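Local atomic coordinates of Pvc2 (Photorhabdus asymbiotica subsp. asymbiotica, PDB entry 6J0B), a protein that probably forms the contractile sheath around the inner tube of an extracellular contractile injection system. Residues Asp44-Ile49 and Glu92-Thr97; Gln39-Asp44 and Cys83-Thr88. All blocks are in the same frame, centred on the assembly; numbering follows the deposited sequence.

Contact 1. Residues Asp44-Ile49 and Glu92-Thr97; sequences DNAIRI and EKIIPT
D44 opens the contact by setting its carboxylate against the aliphatic chain of K93. Atom OD1 touches K93 CD at 3.6 Å, but OD1 and K93 NZ are 3.7 Å apart, so the salt bridge is a long one. The two side chains cross obliquely. K93 reaches the acid because its chain bends at chi3 (62°), which folds CD, CE and NZ round the same oxygen. D44 adopts a left-handed backbone conformation, and its backbone faces I94 rather than K93: the D44 carbonyl oxygen lies 3.5 Å from I94 CD1. Its amide, on the other hand, is held by the hydroxyl of S90, just ahead of helix 91-94.

At N45 it is the main chain that takes part, its N sitting 4.1 Å from I94 CD1. A46 then turns its methyl inward and meets the other branch of the same isoleucine, CB to I94 CG2 at 3.7 Å. I94 thus touches the loop at two places, CD1 against the carbonyl of D44 and the N of N45, and CG2 against A46; with CG1 beside its backbone N (chi1 -48°), the two branches spread along the segment. Y84, V86 and L98 also touch A46, and V86 touches I94 as well. From I47 onward the chain leaves the helix and becomes the edge strand 47-49.

What holds this surface contact is therefore mainly van der Waals packing of I94, on the A46 methyl and on the main chain of D44 and N45; the D44-K93 pair, long and near solvent, probably adds a modest electrostatic attraction with little directional hold.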
loop_
_atom_site.group_PDB
_atom_site.type_symbol
_atom_site.label_atom_id
_atom_site.label_comp_id
_atom_site.label_asym_id
_atom_site.label_seq_id
_atom_site.Cartn_x
_atom_site.Cartn_y
_atom_site.Cartn_z
ATOM N N ASP A 44 -3.468 -78.874 16.275
ATOM C CA ASP A 44 -2.510 -78.670 17.362
ATOM C C ASP A 44 -1.356 -77.739 17.001
ATOM O O ASP A 44 -0.279 -77.836 17.596
ATOM C CB ASP A 44 -1.970 -80.008 17.881
ATOM C CG ASP A 44 -2.891 -80.647 18.899
ATOM O OD1 ASP A 44 -3.207 -79.986 19.909
ATOM O OD2 ASP A 44 -3.307 -81.805 18.687
ATOM N N ASN A 45 -1.547 -76.833 16.045
ATOM C CA ASN A 45 -0.647 -75.697 15.916
ATOM C C ASN A 45 -1.415 -74.502 15.374
ATOM O O ASN A 45 -2.277 -74.644 14.503
ATOM C CB ASN A 45 0.578 -75.993 15.032
ATOM C CG ASN A 45 0.258 -76.857 13.832
ATOM O OD1 ASN A 45 -0.881 -76.924 13.375
ATOM N ND2 ASN A 45 1.278 -77.526 13.308
ATOM N N ALA A 46 -1.104 -73.332 15.919
ATOM C CA ALA A 46 -1.680 -72.081 15.460
ATOM C C ALA A 46 -0.876 -71.559 14.283
ATOM O O ALA A 46 0.357 -71.563 14.316
ATOM C CB ALA A 46 -1.684 -71.046 16.581
ATOM N N ILE A 47 -1.572 -71.108 13.250
ATOM C CA ILE A 47 -0.942 -70.558 12.061
ATOM C C ILE A 47 -1.154 -69.053 12.109
ATOM O O ILE A 47 -2.283 -68.573 11.957
ATOM C CB ILE A 47 -1.510 -71.172 10.773
ATOM C CG1 ILE A 47 -1.108 -72.644 10.656
ATOM C CG2 ILE A 47 -1.007 -70.423 9.555
ATOM C CD1 ILE A 47 -2.146 -73.631 11.148
ATOM N N ARG A 48 -0.083 -68.306 12.354
ATOM C CA ARG A 48 -0.199 -66.856 12.403
ATOM C C ARG A 48 -0.348 -66.309 10.995
ATOM O O ARG A 48 0.487 -66.569 10.124
ATOM C CB ARG A 48 1.005 -66.219 13.086
ATOM C CG ARG A 48 0.909 -64.703 13.079
ATOM C CD ARG A 48 2.193 -64.020 13.479
ATOM N NE ARG A 48 2.323 -63.906 14.924
ATOM C CZ ARG A 48 3.156 -63.067 15.528
ATOM N NH1 ARG A 48 3.217 -63.026 16.852
ATOM N NH2 ARG A 48 3.923 -62.262 14.806
ATOM N N ILE A 49 -1.412 -65.551 10.776
ATOM C CA ILE A 49 -1.718 -64.953 9.488
ATOM C C ILE A 49 -1.513 -63.453 9.637
ATOM O O ILE A 49 -2.315 -62.770 10.283
ATOM C CB ILE A 49 -3.144 -65.293 9.044
ATOM C CG1 ILE A 49 -3.274 -66.798 8.812
ATOM C CG2 ILE A 49 -3.497 -64.555 7.805
ATOM C CD1 ILE A 49 -2.350 -67.336 7.750
ATOM N N GLU A 92 -8.425 -75.875 22.840
ATOM C CA GLU A 92 -8.184 -75.658 24.260
ATOM C C GLU A 92 -6.738 -75.901 24.669
ATOM O O GLU A 92 -6.394 -75.668 25.832
ATOM C CB GLU A 92 -9.108 -76.548 25.097
ATOM C CG GLU A 92 -8.690 -78.013 25.174
ATOM C CD GLU A 92 -9.065 -78.807 23.937
ATOM O OE1 GLU A 92 -8.326 -79.752 23.588
ATOM O OE2 GLU A 92 -10.098 -78.485 23.313
ATOM N N LYS A 93 -5.886 -76.361 23.754
ATOM C CA LYS A 93 -4.483 -76.602 24.059
ATOM C C LYS A 93 -3.560 -75.505 23.552
ATOM O O LYS A 93 -2.482 -75.311 24.121
ATOM C CB LYS A 93 -4.034 -77.938 23.461
ATOM C CG LYS A 93 -4.823 -79.134 23.955
ATOM C CD LYS A 93 -4.387 -80.412 23.256
ATOM C CE LYS A 93 -2.927 -80.733 23.535
ATOM N NZ LYS A 93 -2.512 -82.024 22.918
ATOM N N ILE A 94 -3.957 -74.777 22.514
ATOM C CA ILE A 94 -3.049 -73.851 21.843
ATOM C C ILE A 94 -3.201 -72.431 22.374
ATOM O O ILE A 94 -2.218 -71.692 22.456
ATOM C CB ILE A 94 -3.280 -73.917 20.322
ATOM C CG1 ILE A 94 -3.319 -75.370 19.859
ATOM C CG2 ILE A 94 -2.180 -73.195 19.576
ATOM C CD1 ILE A 94 -2.028 -76.117 20.091
ATOM N N ILE A 95 -4.429 -72.038 22.729
ATOM C CA ILE A 95 -4.650 -70.699 23.296
ATOM C C ILE A 95 -3.900 -70.460 24.603
ATOM O O ILE A 95 -3.397 -69.340 24.796
ATOM C CB ILE A 95 -6.157 -70.413 23.394
ATOM C CG1 ILE A 95 -6.825 -70.681 22.048
ATOM C CG2 ILE A 95 -6.434 -68.975 23.817
ATOM C CD1 ILE A 95 -8.289 -70.355 22.025
ATOM N N PRO A 96 -3.743 -71.429 25.526
ATOM C CA PRO A 96 -2.805 -71.177 26.635
ATOM C C PRO A 96 -1.340 -71.072 26.224
ATOM O O PRO A 96 -0.566 -70.435 26.950
ATOM C CB PRO A 96 -3.045 -72.369 27.568
ATOM C CG PRO A 96 -4.427 -72.736 27.334
ATOM C CD PRO A 96 -4.622 -72.570 25.870
ATOM N N THR A 97 -0.926 -71.663 25.094
ATOM C CA THR A 97 0.468 -71.528 24.664
ATOM C C THR A 97 0.758 -70.123 24.159
ATOM O O THR A 97 1.796 -69.539 24.491
ATOM C CB THR A 97 0.815 -72.531 23.561
ATOM O OG1 THR A 97 0.049 -72.237 22.388
ATOM C CG2 THR A 97 0.543 -73.948 23.984
#

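Contact 2. Residues Gln39-Asp44 and Cys83-Thr88; sequences QYISED and CYLVKT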
loop_
_atom_site.group_PDB
_atom_site.type_symbol
_atom_site.label_atom_id
_atom_site.label_comp_id
_atom_site.label_asym_id
_atom_site.label_seq_id
_atom_site.Cartn_x
_atom_site.Cartn_y
_atom_site.Cartn_z
ATOM N N GLN A 39 -9.015 -78.768 5.163
ATOM C CA GLN A 39 -7.813 -79.459 4.720
ATOM C C GLN A 39 -6.568 -78.585 4.735
ATOM O O GLN A 39 -5.474 -79.095 4.472
ATOM C CB GLN A 39 -8.024 -80.012 3.307
ATOM C CG GLN A 39 -8.135 -78.947 2.217
ATOM C CD GLN A 39 -9.554 -78.434 2.014
ATOM O OE1 GLN A 39 -10.423 -78.607 2.869
ATOM N NE2 GLN A 39 -9.793 -77.804 0.870
ATOM N N TYR A 40 -6.693 -77.295 5.040
ATOM C CA TYR A 40 -5.559 -76.395 4.880
ATOM C C TYR A 40 -4.735 -76.232 6.146
ATOM O O TYR A 40 -3.511 -76.087 6.065
ATOM C CB TYR A 40 -6.039 -75.031 4.393
ATOM C CG TYR A 40 -6.340 -75.021 2.920
ATOM C CD1 TYR A 40 -5.313 -74.947 1.989
ATOM C CD2 TYR A 40 -7.647 -75.098 2.456
ATOM C CE1 TYR A 40 -5.577 -74.942 0.635
ATOM C CE2 TYR A 40 -7.922 -75.090 1.103
ATOM C CZ TYR A 40 -6.883 -75.014 0.198
ATOM O OH TYR A 40 -7.149 -75.009 -1.151
ATOM N N ILE A 41 -5.359 -76.242 7.318
ATOM C CA ILE A 41 -4.636 -76.115 8.575
ATOM C C ILE A 41 -4.649 -77.461 9.286
ATOM O O ILE A 41 -5.570 -78.269 9.109
ATOM C CB ILE A 41 -5.200 -74.991 9.470
ATOM C CG1 ILE A 41 -6.535 -75.365 10.101
ATOM C CG2 ILE A 41 -5.357 -73.707 8.676
ATOM C CD1 ILE A 41 -6.853 -74.523 11.295
ATOM N N SER A 42 -3.598 -77.716 10.053
ATOM C CA SER A 42 -3.445 -78.962 10.781
ATOM C C SER A 42 -3.913 -78.793 12.219
ATOM O O SER A 42 -4.097 -77.678 12.712
ATOM C CB SER A 42 -1.986 -79.419 10.752
ATOM O OG SER A 42 -1.746 -80.442 11.700
ATOM N N GLU A 43 -4.118 -79.923 12.889
ATOM C CA GLU A 43 -4.415 -79.895 14.311
ATOM C C GLU A 43 -3.193 -79.451 15.104
ATOM O O GLU A 43 -2.046 -79.602 14.671
ATOM C CB GLU A 43 -4.842 -81.272 14.811
ATOM C CG GLU A 43 -6.307 -81.609 14.681
ATOM C CD GLU A 43 -6.596 -83.005 15.193
ATOM O OE1 GLU A 43 -7.699 -83.527 14.936
ATOM O OE2 GLU A 43 -5.707 -83.586 15.853
ATOM N N ASP A 44 -3.468 -78.874 16.275
ATOM C CA ASP A 44 -2.510 -78.670 17.362
ATOM C C ASP A 44 -1.356 -77.739 17.001
ATOM O O ASP A 44 -0.279 -77.836 17.596
ATOM C CB ASP A 44 -1.970 -80.008 17.881
ATOM C CG ASP A 44 -2.891 -80.647 18.899
ATOM O OD1 ASP A 44 -3.207 -79.986 19.909
ATOM O OD2 ASP A 44 -3.307 -81.805 18.687
ATOM N N CYS A 83 -3.756 -62.429 12.989
ATOM C CA CYS A 83 -4.594 -63.342 13.748
ATOM C C CYS A 83 -4.023 -64.746 13.660
ATOM O O CYS A 83 -3.147 -65.031 12.842
ATOM C CB CYS A 83 -6.036 -63.335 13.236
ATOM S SG CYS A 83 -6.227 -63.968 11.561
ATOM N N TYR A 84 -4.531 -65.625 14.514
ATOM C CA TYR A 84 -4.151 -67.028 14.520
ATOM C C TYR A 84 -5.318 -67.879 14.043
ATOM O O TYR A 84 -6.481 -67.490 14.165
ATOM C CB TYR A 84 -3.716 -67.481 15.915
ATOM C CG TYR A 84 -2.443 -66.837 16.405
ATOM C CD1 TYR A 84 -2.471 -65.634 17.094
ATOM C CD2 TYR A 84 -1.213 -67.436 16.182
ATOM C CE1 TYR A 84 -1.309 -65.043 17.542
ATOM C CE2 TYR A 84 -0.048 -66.854 16.627
ATOM C CZ TYR A 84 -0.102 -65.659 17.306
ATOM O OH TYR A 84 1.059 -65.075 17.751
ATOM N N LEU A 85 -4.996 -69.046 13.496
ATOM C CA LEU A 85 -5.988 -69.996 13.006
ATOM C C LEU A 85 -5.769 -71.318 13.727
ATOM O O LEU A 85 -4.833 -72.054 13.406
ATOM C CB LEU A 85 -5.876 -70.182 11.494
ATOM C CG LEU A 85 -6.737 -69.340 10.553
ATOM C CD1 LEU A 85 -6.362 -67.878 10.604
ATOM C CD2 LEU A 85 -6.609 -69.869 9.140
ATOM N N VAL A 86 -6.627 -71.619 14.695
ATOM C CA VAL A 86 -6.540 -72.843 15.482
ATOM C C VAL A 86 -7.777 -73.676 15.191
ATOM O O VAL A 86 -8.891 -73.144 15.161
ATOM C CB VAL A 86 -6.422 -72.541 16.988
ATOM C CG1 VAL A 86 -6.176 -73.811 17.775
ATOM C CG2 VAL A 86 -5.310 -71.554 17.244
ATOM N N LYS A 87 -7.581 -74.973 14.959
ATOM C CA LYS A 87 -8.714 -75.866 14.766
ATOM C C LYS A 87 -9.471 -76.052 16.075
ATOM O O LYS A 87 -8.905 -75.960 17.165
ATOM C CB LYS A 87 -8.253 -77.214 14.216
ATOM C CG LYS A 87 -8.673 -77.430 12.775
ATOM C CD LYS A 87 -8.164 -78.737 12.213
ATOM C CE LYS A 87 -8.551 -78.871 10.751
ATOM N NZ LYS A 87 -8.005 -80.109 10.139
ATOM N N THR A 88 -10.772 -76.320 15.954
ATOM C CA THR A 88 -11.678 -76.167 17.084
ATOM C C THR A 88 -11.591 -77.299 18.100
ATOM O O THR A 88 -11.978 -77.099 19.255
ATOM C CB THR A 88 -13.122 -76.026 16.585
ATOM O OG1 THR A 88 -13.998 -75.817 17.696
ATOM C CG2 THR A 88 -13.567 -77.266 15.819
#
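With chi1 at 73°, I41 places CG1 between its own backbone N and carbonyl carbon, and its extended second torsion carries the chain on to lay CD1 beside K87. K87 is stretched out beyond CG and passes I41 in the opposite direction. The long contact that results has I41 CD1 3.7 Å from K87 CG at the strand end, while K87 NZ reaches back to the I41 carbonyl oxygen at 3.2 Å, a weak hydrogen bond. The main acceptor of the ammonium is the carbonyl of N38, just before the segment; the bond to I41 is the weaker of the two, and both oxygens belong to the same loop.

The second branch of I41 meets L85 more loosely, CG2 to L85 CD2 at 4.1 Å, the two side chains crossing at about a right angle. Beyond these, V34 and I47 also touch I41, so this one loop side chain touches residues of strands 31-34, 47-49 and 83-87.

E43 brushes the lysine with its CG, 4.2 Å from K87 CD, but its carboxylate does not pair with the ammonium: E43 OE1 and K87 NZ stand 5.9 Å apart. K87 may slightly offset the like charges of E43 and E36. S42 turns away from the strand and donates from OG to the E43 carbonyl oxygen, in the carbonyl plane on a lone pair (117° at the oxygen).

The arrangement is that of a connecting loop folded over one face of a beta sheet: it follows strand 31-34 and covers the parallel neighbour 83-87, near the edge of the mixed sheet of the sheath subunit.

Contacts 1 and 2 have centres 8 Å apart and share D44, where the loop passes from one to the other. Along the chain the segments alternate: 39-44, 44-49, 83-88, then 92-97, with helices 52-58 and 67-77 between 44-49 and 83-88. Both reach the same mixed sheet, in which edge strand 47-49 runs antiparallel to 83-87; I49 N and C83 O, 2.7 Å apart, probably form a hydrogen bond between them. Strand 83-87 has contact 2 on the L85 and K87 side, whereas Y84 and V86, pointing the other way, meet A46 of contact 1. The loop before the edge strand is thereby tied to both strand 83-87 and helix 91-94.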